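Local atomic coordinates of BH2621 protein (Bacillus halodurans, PDB entry 2QML), a protein that is of uncharacterised function but belongs to the GNAT acetyltransferase family and may transfer acyl groups to a lysine amino group in siderophore biosynthesis. Residues Ala145-Arg150 against His156-Cys161; Pro165-Glu170 against Gly176-Cys181. One frame throughout, in Å; residues are numbered along the deposited sequence.

Contact 1: residues Ala145-Arg150 against His156-Cys161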
ATOM      1  N   ALA A 145      -6.877  -5.770  -0.360  1.00 20.12           N
ATOM      2  CA  ALA A 145      -5.502  -6.058   0.053  1.00 19.79           C
ATOM      3  C   ALA A 145      -5.424  -7.591   0.219  1.00 22.51           C
ATOM      4  O   ALA A 145      -6.444  -8.262   0.513  1.00 22.37           O
ATOM      5  CB  ALA A 145      -5.180  -5.372   1.320  1.00 22.63           C
ATOM      6  N   GLU A 146      -4.230  -8.134  -0.041  1.00 21.70           N
ATOM      7  CA  GLU A 146      -3.967  -9.574   0.108  1.00 23.74           C
ATOM      8  C   GLU A 146      -2.626  -9.807   0.810  1.00 23.29           C
ATOM      9  O   GLU A 146      -1.762 -10.472   0.243  1.00 25.68           O
ATOM     10  CB  GLU A 146      -4.106 -10.305  -1.256  1.00 24.09           C
ATOM     11  CG  GLU A 146      -3.573  -9.556  -2.497  1.00 28.93           C
ATOM     12  CD  GLU A 146      -2.141  -9.073  -2.305  1.00 32.64           C
ATOM     13  OE1 GLU A 146      -1.998  -8.042  -1.603  1.00 34.59           O
ATOM     14  OE2 GLU A 146      -1.158  -9.709  -2.806  1.00 28.96           O
ATOM     15  N   PRO A 147      -2.506  -9.334   2.076  1.00 21.20           N
ATOM     16  CA  PRO A 147      -1.306  -9.578   2.831  1.00 22.49           C
ATOM     17  C   PRO A 147      -1.026 -11.086   2.926  1.00 21.51           C
ATOM     18  O   PRO A 147      -1.988 -11.874   2.972  1.00 20.84           O
ATOM     19  CB  PRO A 147      -1.656  -9.040   4.230  1.00 22.19           C
ATOM     20  CG  PRO A 147      -3.206  -9.041   4.291  1.00 19.74           C
ATOM     21  CD  PRO A 147      -3.565  -8.668   2.883  1.00 21.64           C
ATOM     22  N   ASP A 148       0.242 -11.479   2.954  1.00 20.39           N
ATOM     23  CA  ASP A 148       0.606 -12.830   3.294  1.00 21.49           C
ATOM     24  C   ASP A 148      -0.163 -13.236   4.553  1.00 22.75           C
ATOM     25  O   ASP A 148      -0.206 -12.465   5.541  1.00 21.23           O
ATOM     26  CB  ASP A 148       2.108 -12.913   3.516  1.00 22.14           C
ATOM     27  CG  ASP A 148       2.595 -14.313   3.665  1.00 23.90           C
ATOM     28  OD1 ASP A 148       2.276 -14.996   4.671  1.00 26.60           O
ATOM     29  OD2 ASP A 148       3.353 -14.734   2.804  1.00 27.21           O
ATOM     30  N   ARG A 149      -0.741 -14.441   4.579  1.00 20.12           N
ATOM     31  CA  ARG A 149      -1.547 -14.841   5.738  1.00 22.53           C
ATOM     32  C   ARG A 149      -0.784 -14.889   7.065  1.00 21.53           C
ATOM     33  O   ARG A 149      -1.385 -14.864   8.168  1.00 23.65           O
ATOM     34  CB  ARG A 149      -2.227 -16.182   5.458  1.00 21.50           C
ATOM     35  CG  ARG A 149      -1.277 -17.336   5.345  1.00 22.75           C
ATOM     36  CD  ARG A 149      -2.065 -18.629   5.296  1.00 24.14           C
ATOM     37  NE  ARG A 149      -1.152 -19.745   5.233  1.00 24.23           N
ATOM     38  CZ  ARG A 149      -1.511 -21.008   5.503  1.00 23.42           C
ATOM     39  NH1 ARG A 149      -2.739 -21.286   5.869  1.00 22.83           N
ATOM     40  NH2 ARG A 149      -0.619 -21.964   5.454  1.00 22.66           N
ATOM     41  N   ARG A 150       0.539 -14.939   6.973  1.00 21.44           N
ATOM     42  CA  ARG A 150       1.400 -14.950   8.143  1.00 24.83           C
ATOM     43  C   ARG A 150       1.719 -13.559   8.704  1.00 25.01           C
ATOM     44  O   ARG A 150       2.314 -13.462   9.800  1.00 25.04           O
ATOM     45  CB  ARG A 150       2.709 -15.642   7.794  1.00 26.42           C
ATOM     46  CG  ARG A 150       2.552 -17.069   7.361  1.00 30.42           C
ATOM     47  CD  ARG A 150       3.869 -17.558   6.776  1.00 29.45           C
ATOM     48  NE  ARG A 150       4.218 -16.832   5.554  1.00 30.59           N
ATOM     49  CZ  ARG A 150       5.373 -16.960   4.924  1.00 38.58           C
ATOM     50  NH1 ARG A 150       6.289 -17.820   5.365  1.00 41.91           N
ATOM     51  NH2 ARG A 150       5.611 -16.265   3.836  1.00 32.75           N
ATOM     52  N   HIS A 156      -3.788  -7.075  11.098  1.00 20.78           N
ATOM     53  CA  HIS A 156      -4.359  -6.233  12.167  1.00 23.18           C
ATOM     54  C   HIS A 156      -4.533  -4.763  11.747  1.00 21.42           C
ATOM     55  O   HIS A 156      -5.587  -4.164  11.974  1.00 22.41           O
ATOM     56  CB  HIS A 156      -3.477  -6.347  13.410  1.00 22.17           C
ATOM     57  CG  HIS A 156      -3.871  -5.416  14.513  1.00 27.70           C
ATOM     58  ND1 HIS A 156      -4.971  -5.629  15.312  1.00 33.30           N
ATOM     59  CD2 HIS A 156      -3.359  -4.218  14.886  1.00 29.07           C
ATOM     60  CE1 HIS A 156      -5.100  -4.621  16.155  1.00 29.16           C
ATOM     61  NE2 HIS A 156      -4.128  -3.761  15.931  1.00 30.35           N
ATOM     62  N   VAL A 157      -3.497  -4.189  11.160  1.00 21.60           N
ATOM     63  CA  VAL A 157      -3.515  -2.805  10.711  1.00 23.09           C
ATOM     64  C   VAL A 157      -4.676  -2.629   9.695  1.00 23.11           C
ATOM     65  O   VAL A 157      -5.488  -1.700   9.799  1.00 22.99           O
ATOM     66  CB  VAL A 157      -2.152  -2.405  10.069  1.00 23.78           C
ATOM     67  CG1 VAL A 157      -2.257  -1.075   9.266  1.00 22.20           C
ATOM     68  CG2 VAL A 157      -1.019  -2.306  11.086  1.00 23.98           C
ATOM     69  N   PHE A 158      -4.742  -3.520   8.706  1.00 20.86           N
ATOM     70  CA  PHE A 158      -5.805  -3.468   7.708  1.00 21.35           C
ATOM     71  C   PHE A 158      -7.173  -3.539   8.391  1.00 21.00           C
ATOM     72  O   PHE A 158      -8.056  -2.736   8.099  1.00 22.11           O
ATOM     73  CB  PHE A 158      -5.666  -4.542   6.620  1.00 23.09           C
ATOM     74  CG  PHE A 158      -4.597  -4.284   5.584  1.00 21.69           C
ATOM     75  CD1 PHE A 158      -4.585  -3.094   4.882  1.00 22.66           C
ATOM     76  CD2 PHE A 158      -3.631  -5.244   5.251  1.00 22.26           C
ATOM     77  CE1 PHE A 158      -3.642  -2.873   3.893  1.00 22.90           C
ATOM     78  CE2 PHE A 158      -2.694  -5.025   4.266  1.00 22.45           C
ATOM     79  CZ  PHE A 158      -2.670  -3.834   3.610  1.00 20.78           C
ATOM     80  N   LYS A 159      -7.379  -4.469   9.319  1.00 20.95           N
ATOM     81  CA  LYS A 159      -8.663  -4.533  10.020  1.00 25.11           C
ATOM     82  C   LYS A 159      -8.998  -3.215  10.723  1.00 25.54           C
ATOM     83  O   LYS A 159     -10.131  -2.750  10.671  1.00 23.82           O
ATOM     84  CB  LYS A 159      -8.666  -5.664  11.047  1.00 27.58           C
ATOM     85  CG  LYS A 159      -8.790  -7.042  10.452  1.00 25.20           C
ATOM     86  CD  LYS A 159      -8.771  -8.109  11.550  1.00 29.50           C
ATOM     87  CE  LYS A 159      -8.726  -9.504  10.936  1.00 34.33           C
ATOM     88  NZ  LYS A 159      -8.501 -10.552  11.969  1.00 32.05           N
ATOM     89  N   LYS A 160      -8.003  -2.605  11.376  1.00 24.01           N
ATOM     90  CA  LYS A 160      -8.198  -1.355  12.101  1.00 25.28           C
ATOM     91  C   LYS A 160      -8.593  -0.242  11.156  1.00 25.31           C
ATOM     92  O   LYS A 160      -9.283   0.694  11.575  1.00 27.95           O
ATOM     93  CB  LYS A 160      -6.937  -0.998  12.878  1.00 28.15           C
ATOM     94  CG  LYS A 160      -6.783  -1.780  14.196  1.00 39.31           C
ATOM     95  CD  LYS A 160      -7.102  -0.964  15.471  1.00 47.69           C
ATOM     96  CE  LYS A 160      -6.024   0.162  15.663  1.00 57.43           C
ATOM     97  NZ  LYS A 160      -5.852   0.738  17.039  1.00 51.57           N
ATOM     98  N   CYS A 161      -8.182  -0.325   9.893  1.00 24.43           N
ATOM     99  CA  CYS A 161      -8.555   0.662   8.872  1.00 24.36           C
ATOM    100  C   CYS A 161      -9.840   0.364   8.112  1.00 25.93           C
ATOM    101  O   CYS A 161     -10.163   1.093   7.181  1.00 28.25           O
ATOM    102  CB  CYS A 161      -7.416   0.869   7.889  1.00 24.28           C
ATOM    103  SG  CYS A 161      -5.978   1.505   8.768  1.00 27.16           S
TER
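The F158 ring carries A145 on one face: the methyl CB sits 3.8 Å from the ring centroid and 16° off the ring normal, a CH-pi contact, with F158 CZ the nearest ring carbon at 3.7 Å from A145 CB. P147 meets the same ring obliquely, its CG 3.9 Å from F158 CD2 and its CD 4.0 Å from F158 CE2. The phenyl reaches both because chi1 (-75°) turns CG away from the carbonyl carbon, toward A145 and P147. F163 meets F158 edge-to-face, and L110 and M179 also touch it. The second flat group, the R150 guanidinium, grips the D148 carboxylate side-on: R150 NE lies 2.8 Å from D148 OD1 in a salt bridge and R150 NH2 bonds to D148 OD2, both in the guanidinium plane but out of the carboxylate's. D148 OD1 also accepts from the backbone N of R150, closing an Asx turn and giving that oxygen two donors. This is the strand-to-helix connection of a GNAT fold, where the chain leaves strand 142-145 and enters helix 152-160, whose F158 packs back on A145 and P147. Between the two segments the attraction is wholly apolar, so shape and burial hold them together; the D148-R150 pair is internal to the loop.

Contact 2: residues Pro165-Glu170 against Gly176-Cys181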
ATOM      1  N   PRO A 165     -11.709  -9.394   6.468  1.00 22.47           N
ATOM      2  CA  PRO A 165     -11.162 -10.591   5.799  1.00 21.46           C
ATOM      3  C   PRO A 165     -12.256 -11.362   5.066  1.00 21.61           C
ATOM      4  O   PRO A 165     -13.400 -11.422   5.535  1.00 24.65           O
ATOM      5  CB  PRO A 165     -10.539 -11.401   6.946  1.00 23.14           C
ATOM      6  CG  PRO A 165     -11.141 -10.856   8.174  1.00 29.80           C
ATOM      7  CD  PRO A 165     -11.577  -9.459   7.931  1.00 22.97           C
ATOM      8  N   VAL A 166     -11.914 -11.880   3.896  1.00 20.82           N
ATOM      9  CA  VAL A 166     -12.821 -12.668   3.072  1.00 21.61           C
ATOM     10  C   VAL A 166     -12.396 -14.144   3.123  1.00 21.16           C
ATOM     11  O   VAL A 166     -13.159 -14.962   3.608  1.00 20.31           O
ATOM     12  CB  VAL A 166     -12.891 -12.169   1.625  1.00 22.00           C
ATOM     13  CG1 VAL A 166     -13.832 -13.048   0.818  1.00 20.62           C
ATOM     14  CG2 VAL A 166     -13.310 -10.637   1.566  1.00 21.27           C
ATOM     15  N   LYS A 167     -11.193 -14.466   2.659  1.00 19.93           N
ATOM     16  CA  LYS A 167     -10.735 -15.828   2.521  1.00 18.64           C
ATOM     17  C   LYS A 167      -9.289 -15.833   2.109  1.00 19.03           C
ATOM     18  O   LYS A 167      -8.756 -14.827   1.644  1.00 19.00           O
ATOM     19  CB  LYS A 167     -11.554 -16.544   1.427  1.00 18.14           C
ATOM     20  CG  LYS A 167     -11.319 -15.984   0.006  1.00 18.46           C
ATOM     21  CD  LYS A 167     -12.288 -16.521  -1.010  1.00 20.96           C
ATOM     22  CE  LYS A 167     -12.014 -15.929  -2.346  1.00 18.92           C
ATOM     23  NZ  LYS A 167     -12.891 -16.479  -3.408  1.00 22.21           N
ATOM     24  N   GLU A 168      -8.656 -16.978   2.288  1.00 18.35           N
ATOM     25  CA  GLU A 168      -7.325 -17.147   1.789  1.00 19.09           C
ATOM     26  C   GLU A 168      -7.359 -17.204   0.255  1.00 19.11           C
ATOM     27  O   GLU A 168      -8.304 -17.656  -0.371  1.00 19.60           O
ATOM     28  CB  GLU A 168      -6.646 -18.406   2.345  1.00 20.58           C
ATOM     29  CG  GLU A 168      -6.320 -18.357   3.838  1.00 19.88           C
ATOM     30  CD  GLU A 168      -5.641 -19.597   4.367  1.00 21.40           C
ATOM     31  OE1 GLU A 168      -5.538 -20.603   3.663  1.00 20.04           O
ATOM     32  OE2 GLU A 168      -5.212 -19.553   5.556  1.00 20.53           O
ATOM     33  N   VAL A 169      -6.264 -16.738  -0.325  1.00 20.60           N
ATOM     34  CA  VAL A 169      -6.035 -16.816  -1.762  1.00 19.80           C
ATOM     35  C   VAL A 169      -4.654 -17.452  -2.030  1.00 18.70           C
ATOM     36  O   VAL A 169      -3.633 -16.985  -1.513  1.00 21.78           O
ATOM     37  CB  VAL A 169      -6.179 -15.428  -2.432  1.00 18.77           C
ATOM     38  CG1 VAL A 169      -7.627 -14.937  -2.387  1.00 20.38           C
ATOM     39  CG2 VAL A 169      -5.283 -14.356  -1.765  1.00 22.83           C
ATOM     40  N   GLU A 170      -4.700 -18.543  -2.755  1.00 21.79           N
ATOM     41  CA  GLU A 170      -3.519 -19.295  -3.170  1.00 19.93           C
ATOM     42  C   GLU A 170      -2.912 -18.618  -4.376  1.00 23.38           C
ATOM     43  O   GLU A 170      -3.304 -18.892  -5.489  1.00 23.19           O
ATOM     44  CB  GLU A 170      -3.899 -20.732  -3.526  1.00 24.76           C
ATOM     45  CG  GLU A 170      -4.130 -21.576  -2.359  1.00 29.85           C
ATOM     46  CD  GLU A 170      -2.917 -22.440  -2.077  1.00 37.65           C
ATOM     47  OE1 GLU A 170      -1.768 -21.967  -2.192  1.00 41.83           O
ATOM     48  OE2 GLU A 170      -3.122 -23.597  -1.785  1.00 30.76           O
ATOM     49  N   GLY A 176      -2.194 -15.606   0.538  1.00 21.22           N
ATOM     50  CA  GLY A 176      -2.616 -14.334   1.051  1.00 19.68           C
ATOM     51  C   GLY A 176      -3.952 -14.451   1.757  1.00 18.79           C
ATOM     52  O   GLY A 176      -4.617 -15.485   1.646  1.00 20.43           O
ATOM     53  N   LEU A 177      -4.300 -13.411   2.504  1.00 17.61           N
ATOM     54  CA  LEU A 177      -5.612 -13.263   3.112  1.00 18.07           C
ATOM     55  C   LEU A 177      -6.257 -12.133   2.328  1.00 17.89           C
ATOM     56  O   LEU A 177      -5.835 -10.976   2.441  1.00 20.33           O
ATOM     57  CB  LEU A 177      -5.562 -12.980   4.612  1.00 18.59           C
ATOM     58  CG  LEU A 177      -6.928 -12.817   5.293  1.00 21.24           C
ATOM     59  CD1 LEU A 177      -7.761 -14.108   5.278  1.00 22.40           C
ATOM     60  CD2 LEU A 177      -6.715 -12.279   6.715  1.00 22.55           C
ATOM     61  N   LEU A 178      -7.222 -12.462   1.484  1.00 20.76           N
ATOM     62  CA  LEU A 178      -7.965 -11.425   0.753  1.00 21.66           C
ATOM     63  C   LEU A 178      -8.840 -10.660   1.760  1.00 22.41           C
ATOM     64  O   LEU A 178      -9.589 -11.272   2.538  1.00 20.01           O
ATOM     65  CB  LEU A 178      -8.773 -12.031  -0.377  1.00 21.59           C
ATOM     66  CG  LEU A 178      -9.683 -11.108  -1.200  1.00 21.06           C
ATOM     67  CD1 LEU A 178      -8.894  -9.992  -1.917  1.00 19.76           C
ATOM     68  CD2 LEU A 178     -10.585 -11.909  -2.215  1.00 23.38           C
HETATM   69  N   MSE A 179      -8.728  -9.337   1.740  1.00 21.30           N
HETATM   70  CA  MSE A 179      -9.458  -8.433   2.622  1.00 20.39           C
HETATM   71  C   MSE A 179     -10.049  -7.327   1.759  1.00 19.77           C
HETATM   72  O   MSE A 179      -9.400  -6.896   0.791  1.00 21.84           O
HETATM   73  CB  MSE A 179      -8.544  -7.835   3.666  1.00 20.39           C
HETATM   74  CG  MSE A 179      -7.794  -8.876   4.410  1.00 20.38           C
HETATM   75 SE   MSE A 179      -6.576  -8.111   5.732  0.75 25.68          SE
HETATM   76  CE  MSE A 179      -7.829  -7.637   7.153  1.00 19.03           C
ATOM     77  N   LYS A 180     -11.266  -6.906   2.081  1.00 20.74           N
ATOM     78  CA  LYS A 180     -11.956  -5.846   1.351  1.00 21.17           C
ATOM     79  C   LYS A 180     -12.344  -4.708   2.263  1.00 23.03           C
ATOM     80  O   LYS A 180     -12.855  -4.924   3.355  1.00 22.10           O
ATOM     81  CB  LYS A 180     -13.217  -6.350   0.653  1.00 21.68           C
ATOM     82  CG  LYS A 180     -12.977  -7.519  -0.286  1.00 29.97           C
ATOM     83  CD  LYS A 180     -14.093  -7.744  -1.354  1.00 33.95           C
ATOM     84  CE  LYS A 180     -15.459  -7.979  -0.839  1.00 45.21           C
ATOM     85  NZ  LYS A 180     -16.381  -8.185  -2.025  1.00 44.19           N
ATOM     86  N   CYS A 181     -12.108  -3.485   1.798  1.00 19.84           N
ATOM     87  CA  CYS A 181     -12.494  -2.275   2.515  1.00 22.70           C
ATOM     88  C   CYS A 181     -13.501  -1.512   1.653  1.00 21.99           C
ATOM     89  O   CYS A 181     -13.168  -1.106   0.556  1.00 22.19           O
ATOM     90  CB  CYS A 181     -11.283  -1.445   2.784  1.00 25.97           C
ATOM     91  SG  CYS A 181     -11.662  -0.029   3.849  1.00 28.94           S
TER
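V166 N gives its hydrogen to L178 O at 2.8 Å in a nearly straight bond, 163° at the hydrogen. One residue on, K167 O accepts from L178 N, also at 2.8 Å but more bent. V166 and K167 thus both face L178, a classic beta bulge in the antiparallel hairpin of strands 164-170 and 175-182, which closes one edge of the GNAT sheet. Past the bulge the pairing of V169 with G176 is reciprocal: V169 N bonds to G176 O and G176 N to V169 O, both 2.9 Å. G176 O also receives a CA-H...O contact from E168 CA, 3.2 Å away. On the face with K167, V169 CG1 lies across the base of L178, 3.7 Å from its CB; chi1 of -68° leaves V169 CG2 between the backbone N and carbonyl carbon, close over the side-chain-free G176. On the face of P165, L177 and M179, P165 CB touches L177 CD2 at 3.9 Å, and P165 CD approaches the selenomethionine methyl M179 CE. At the bulge, V166 CG2 packs against the aliphatic stem of K180, 3.6 Å from its CG. E168 turns its carboxylate to a salt bridge with R149, and K167 NZ bonds to the carbonyl of Y98.

In the fold
Contact 1 closes before contact 2 opens along the chain, yet their centres lie only about 9 Å apart, on the same side of the molecule. Strand 142-145, helix 152-160 and strand 164-170 form a beta-alpha-beta crossover, with strand 175-182 slotted between the two parallel strands. That inserted strand binds the contacts together: A145 O to M179 N and P147 O to L177 N, each 2.8 Å, are probable hydrogen bonds extending the sheet onto the loop of 145-150. M179 also packs on P147 and K159, so it ties the hairpin to both the loop and helix 152-160. Together the contacts build the later, C-terminal part of the GNAT sheet, before helix 183-194, with strand 164-170 outermost.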